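Glycoside hydrolase family 81 (PDB 6FOP) probably hydrolyses beta-1,3-glucans such as laminarin as an endo-acting glucanase of the Clostridium thermocellum cellulosome. Local coordinates at residues Lys106-Asp109 against Phe110-Asp113. Sequence-based numbering, arbitrary orientation.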
ATOM      1  N   LYS A 106     -15.911  12.433   7.530  0.51 15.14           N
ATOM      2  CA  LYS A 106     -15.173  11.518   8.407  0.51 14.98           C
ATOM      3  C   LYS A 106     -14.497  10.471   7.519  0.51 14.30           C
ATOM      4  O   LYS A 106     -15.129   9.910   6.624  0.51 14.91           O
ATOM      5  CB  LYS A 106     -16.111  10.848   9.421  0.51 16.40           C
ATOM      6  CG  LYS A 106     -15.437   9.957  10.451  0.51 17.92           C
ATOM      7  CD  LYS A 106     -16.379   9.439  11.539  0.51 19.94           C
ATOM      8  CE  LYS A 106     -15.642   8.565  12.560  0.51 22.52           C
ATOM      9  NZ  LYS A 106     -16.486   7.990  13.648  0.51 24.41           N
ATOM     10  N   ILE A 107     -13.211  10.212   7.766  1.00 14.69           N
ATOM     11  CA  ILE A 107     -12.471   9.172   7.049  1.00 14.85           C
ATOM     12  C   ILE A 107     -11.858   8.286   8.107  1.00 14.47           C
ATOM     13  O   ILE A 107     -11.081   8.752   8.950  1.00 16.47           O
ATOM     14  CB  ILE A 107     -11.422   9.740   6.093  1.00 15.12           C
ATOM     15  CG1 ILE A 107     -12.080  10.610   5.017  1.00 16.04           C
ATOM     16  CG2 ILE A 107     -10.655   8.588   5.455  1.00 15.22           C
ATOM     17  CD1 ILE A 107     -11.107  11.422   4.169  1.00 16.77           C
ATOM     18  N   SER A 108     -12.243   7.020   8.099  1.00 13.60           N
ATOM     19  CA  SER A 108     -11.661   6.032   8.998  1.00 14.42           C
ATOM     20  C   SER A 108     -10.771   5.056   8.218  1.00 13.46           C
ATOM     21  O   SER A 108     -10.427   5.312   7.056  1.00 15.63           O
ATOM     22  CB  SER A 108     -12.753   5.354   9.836  1.00 14.57           C
ATOM     23  OG  SER A 108     -13.690   4.722   9.002  1.00 14.46           O
ATOM     24  N   ASP A 109     -10.406   3.932   8.823  1.00 12.60           N
ATOM     25  CA  ASP A 109      -9.347   3.128   8.206  1.00 13.19           C
ATOM     26  C   ASP A 109      -9.793   2.396   6.957  1.00 13.06           C
ATOM     27  O   ASP A 109      -8.962   2.052   6.122  1.00 14.08           O
ATOM     28  CB  ASP A 109      -8.754   2.151   9.237  1.00 13.18           C
ATOM     29  CG  ASP A 109      -7.954   2.862  10.362  1.00 14.81           C
ATOM     30  OD1 ASP A 109      -7.768   4.084  10.332  1.00 19.44           O
ATOM     31  OD2 ASP A 109      -7.532   2.162  11.269  1.00 16.00           O
ATOM     32  N   PHE A 110     -11.100   2.137   6.827  1.00 12.61           N
ATOM     33  CA  PHE A 110     -11.663   1.540   5.618  1.00 13.31           C
ATOM     34  C   PHE A 110     -13.100   1.984   5.335  1.00 12.80           C
ATOM     35  O   PHE A 110     -13.868   1.258   4.686  1.00 13.61           O
ATOM     36  CB  PHE A 110     -11.488  -0.003   5.580  1.00 13.76           C
ATOM     37  CG  PHE A 110     -11.787  -0.757   6.849  1.00 13.29           C
ATOM     38  CD1 PHE A 110     -10.814  -0.876   7.861  1.00 14.43           C
ATOM     39  CD2 PHE A 110     -12.957  -1.499   6.976  1.00 13.63           C
ATOM     40  CE1 PHE A 110     -11.050  -1.638   8.982  1.00 14.93           C
ATOM     41  CE2 PHE A 110     -13.194  -2.264   8.114  1.00 14.29           C
ATOM     42  CZ  PHE A 110     -12.252  -2.304   9.132  1.00 14.59           C
ATOM     43  N   ALA A 111     -13.415   3.227   5.695  1.00 13.55           N
ATOM     44  CA  ALA A 111     -14.704   3.810   5.355  1.00 13.44           C
ATOM     45  C   ALA A 111     -14.568   5.317   5.223  1.00 13.12           C
ATOM     46  O   ALA A 111     -13.611   5.928   5.729  1.00 14.01           O
ATOM     47  CB  ALA A 111     -15.786   3.412   6.372  1.00 14.05           C
ATOM     48  N   VAL A 112     -15.586   5.915   4.616  1.00 13.22           N
ATOM     49  CA  VAL A 112     -15.699   7.377   4.495  1.00 13.42           C
ATOM     50  C   VAL A 112     -17.163   7.773   4.660  1.00 13.58           C
ATOM     51  O   VAL A 112     -18.044   7.101   4.124  1.00 15.19           O
ATOM     52  CB  VAL A 112     -15.140   7.897   3.150  1.00 13.84           C
ATOM     53  CG1 VAL A 112     -15.794   7.225   1.946  1.00 14.07           C
ATOM     54  CG2 VAL A 112     -15.217   9.406   3.038  1.00 14.96           C
ATOM     55  N   ASP A 113     -17.393   8.852   5.391  1.00 14.51           N
ATOM     56  CA  ASP A 113     -18.683   9.530   5.424  1.00 14.05           C
ATOM     57  C   ASP A 113     -18.543  10.791   4.587  1.00 14.67           C
ATOM     58  O   ASP A 113     -17.623  11.580   4.824  1.00 15.96           O
ATOM     59  CB  ASP A 113     -19.050   9.970   6.837  1.00 16.78           C
ATOM     60  CG  ASP A 113     -19.233   8.827   7.819  1.00 17.46           C
ATOM     61  OD1 ASP A 113     -19.433   7.660   7.425  1.00 17.77           O
ATOM     62  OD2 ASP A 113     -19.167   9.122   9.039  1.00 20.10           O
TER
HETATM   63  O   HOH W   1     -19.348   8.109  12.374  1.00 37.25           O
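K106 and D113 face each other as an antiparallel hydrogen-bonded pair, but their two backbone bonds are unequal. D113 N donates to K106 O at 2.8 Å, nearly straight at 168° and within the carbonyl plane; the return bond, K106 N to D113 O, is weak at 3.3 Å. K106 O also receives a CA-H...O contact from V112 CA at 3.4 Å. Nearer the bend, S108 N reaches A111 O at 2.9 Å, its donor tilted 29° from the carbonyl plane. These bonds close a beta hairpin in which the loop S108-F110 connects strand 103-107, an outermost strand of an antiparallel sheet, to strand 111-118. On one face I107 and V112, a non-hydrogen-bonded pair, lie alongside each other, CG1 of I107 meeting CG2 of V112 at 3.9 Å. On the other, in one of its two modelled conformers, the K106 chain, CG anti to the backbone N (chi1 -176°) and extended thereafter, runs beside D113. There NZ lies 5.5 Å from D113 OD2, too far for a direct salt bridge; tentatively, a water accepts from NZ and donates weakly to OD2, and T226 O takes a further NZ bond. T126 OG1 satisfies D113 OD1. S108 OG packs 3.6 Å from A111 CB and is hydrogen-bonded to T228 OG1, which also bonds F110 N. The buried D109 carboxylate leads away from F110-D113; its OD2 accepts from V230 N and forms a salt bridge with R459 NH2.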